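Side-chain contact in ectonucleoside triphosphate diphosphohydrolase 4 (Homo sapiens, PDB 6WG5), which belongs to the GDA1/CD39 family of nucleoside phosphatases, enzymes of the actin-like ATPase superfamily: residues P354-T359 with T364-V369. Sequence-based numbering, arbitrary orientation.
With NAG (2-acetamido-2-deoxy-beta-D-glucopyranose), chain B.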
# COMPACT_ATOMS: atom_id res chain seq x y z
N PRO A 354 -5.20 0.65 -24.49
CA PRO A 354 -4.30 1.80 -24.68
C PRO A 354 -4.03 2.59 -23.41
O PRO A 354 -2.95 3.18 -23.27
CB PRO A 354 -5.04 2.66 -25.71
CG PRO A 354 -5.93 1.71 -26.43
CD PRO A 354 -6.34 0.68 -25.43
N PHE A 355 -4.97 2.61 -22.47
CA PHE A 355 -4.85 3.47 -21.30
C PHE A 355 -3.86 2.95 -20.28
O PHE A 355 -3.53 3.69 -19.34
CB PHE A 355 -6.23 3.66 -20.67
CG PHE A 355 -7.21 4.34 -21.57
CD1 PHE A 355 -7.34 5.72 -21.57
CD2 PHE A 355 -7.99 3.60 -22.45
CE1 PHE A 355 -8.23 6.34 -22.42
CE2 PHE A 355 -8.88 4.22 -23.30
CZ PHE A 355 -9.00 5.60 -23.28
N MET A 356 -3.38 1.72 -20.42
CA MET A 356 -2.24 1.27 -19.63
C MET A 356 -0.95 1.92 -20.08
O MET A 356 0.03 1.92 -19.33
CB MET A 356 -2.12 -0.25 -19.70
CG MET A 356 -3.30 -0.98 -19.09
SD MET A 356 -2.96 -2.72 -18.80
CE MET A 356 -2.86 -3.33 -20.48
N ASN A 357 -0.92 2.49 -21.29
CA ASN A 357 0.22 3.28 -21.76
C ASN A 357 1.47 2.42 -21.90
O ASN A 357 2.59 2.88 -21.66
CB ASN A 357 0.46 4.47 -20.83
CG ASN A 357 -0.26 5.72 -21.29
OD1 ASN A 357 -1.11 5.67 -22.19
ND2 ASN A 357 0.06 6.85 -20.69
N LYS A 358 1.28 1.17 -22.30
CA LYS A 358 2.41 0.26 -22.47
C LYS A 358 3.24 0.65 -23.69
O LYS A 358 2.70 1.09 -24.71
CB LYS A 358 1.93 -1.18 -22.61
CG LYS A 358 1.38 -1.79 -21.33
CD LYS A 358 1.06 -3.27 -21.49
CE LYS A 358 2.32 -4.13 -21.56
NZ LYS A 358 3.07 -4.15 -20.28
N THR A 359 4.55 0.48 -23.58
CA THR A 359 5.47 0.65 -24.69
C THR A 359 5.96 -0.71 -25.15
O THR A 359 5.59 -1.76 -24.61
CB THR A 359 6.65 1.54 -24.28
OG1 THR A 359 7.51 0.83 -23.39
CG2 THR A 359 6.16 2.81 -23.60
N THR A 364 9.21 -3.71 -19.14
CA THR A 364 8.41 -2.55 -18.75
C THR A 364 6.95 -2.96 -18.62
O THR A 364 6.47 -3.86 -19.31
CB THR A 364 8.54 -1.41 -19.77
OG1 THR A 364 8.19 -1.88 -21.08
CG2 THR A 364 9.95 -0.85 -19.78
N SER A 365 6.25 -2.27 -17.71
CA SER A 365 4.86 -2.56 -17.42
C SER A 365 3.97 -1.40 -17.87
O SER A 365 3.77 -1.20 -19.07
CB SER A 365 4.67 -2.85 -15.93
OG SER A 365 5.20 -1.80 -15.14
N LEU A 366 3.44 -0.64 -16.92
CA LEU A 366 2.59 0.49 -17.26
C LEU A 366 3.43 1.72 -17.55
O LEU A 366 4.47 1.94 -16.93
CB LEU A 366 1.62 0.80 -16.11
CG LEU A 366 0.73 -0.33 -15.60
CD1 LEU A 366 -0.14 0.17 -14.46
CD2 LEU A 366 -0.12 -0.88 -16.72
N ASN A 367 2.97 2.53 -18.50
CA ASN A 367 3.57 3.83 -18.77
C ASN A 367 5.04 3.72 -19.14
O ASN A 367 5.80 4.68 -18.98
CB ASN A 367 3.40 4.76 -17.56
CG ASN A 367 3.04 6.17 -17.96
OD1 ASN A 367 2.62 6.44 -19.08
ND2 ASN A 367 3.19 7.10 -17.01
N GLY A 368 5.47 2.56 -19.63
CA GLY A 368 6.86 2.36 -20.00
C GLY A 368 7.83 2.34 -18.84
O GLY A 368 9.02 2.57 -19.04
N VAL A 369 7.35 2.07 -17.63
CA VAL A 369 8.20 2.07 -16.45
C VAL A 369 8.87 0.71 -16.32
O VAL A 369 8.25 -0.33 -16.59
CB VAL A 369 7.39 2.41 -15.19
CG1 VAL A 369 8.24 2.25 -13.93
CG2 VAL A 369 6.86 3.83 -15.28
C1 NAG B . -0.55 8.08 -21.11
C2 NAG B . -0.47 9.20 -20.06
C3 NAG B . -0.90 10.53 -20.66
C4 NAG B . -0.17 10.82 -21.96
C5 NAG B . -0.30 9.64 -22.91
C6 NAG B . 0.51 9.79 -24.17
C7 NAG B . -0.83 8.77 -17.66
C8 NAG B . -1.84 8.45 -16.61
N2 NAG B . -1.30 8.87 -18.91
O3 NAG B . -0.64 11.57 -19.72
O4 NAG B . -0.77 11.95 -22.60
O5 NAG B . 0.19 8.46 -22.26
O6 NAG B . 0.63 8.56 -24.86
O7 NAG B . 0.36 8.92 -17.40
O HOH W 1 5.67 -5.61 -21.63
O HOH W 2 5.51 -0.44 -21.09
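Two arms of one loop meet here, N357 against N367 and M356 against L366, in a largely polar contact within the loop that joins helix 345-352 to strand 381-385. The backbone N of N367 donates to M356 O at 3.1 Å, in the carbonyl plane. N357 carries the glycan: its ND2 is bonded to C1 of the NAG. The N-H left on that nitrogen points to N367 OD1, 3.1 Å from ND2. OD1 lies close to the amide plane of N357, but ND2 sits 37° above the carbonyl plane of N367. This bond restrains the linking amide, and N367 ND2 comes 3.4 Å from the NAG O7. This is an N-glycosylation sequon, N357-K358-T359, where the loop doubles back on itself. M356 CB rests on L366 CD2 at 3.6 Å, and the rest of M356 runs on to helix 436-456. Bent at chi3 and chi4, K358 curls over S365 and brings NZ 3.3 Å from S365 O, far off the carbonyl plane. R455 O also accepts from NZ. Water 2 bridges the arms, accepting from T359 N and donating to T364 OG1 and S365 O. T364 OG1 is also hydrogen-bonded to E361 O. Beside the water, T359 CG2 packs on G368 CA.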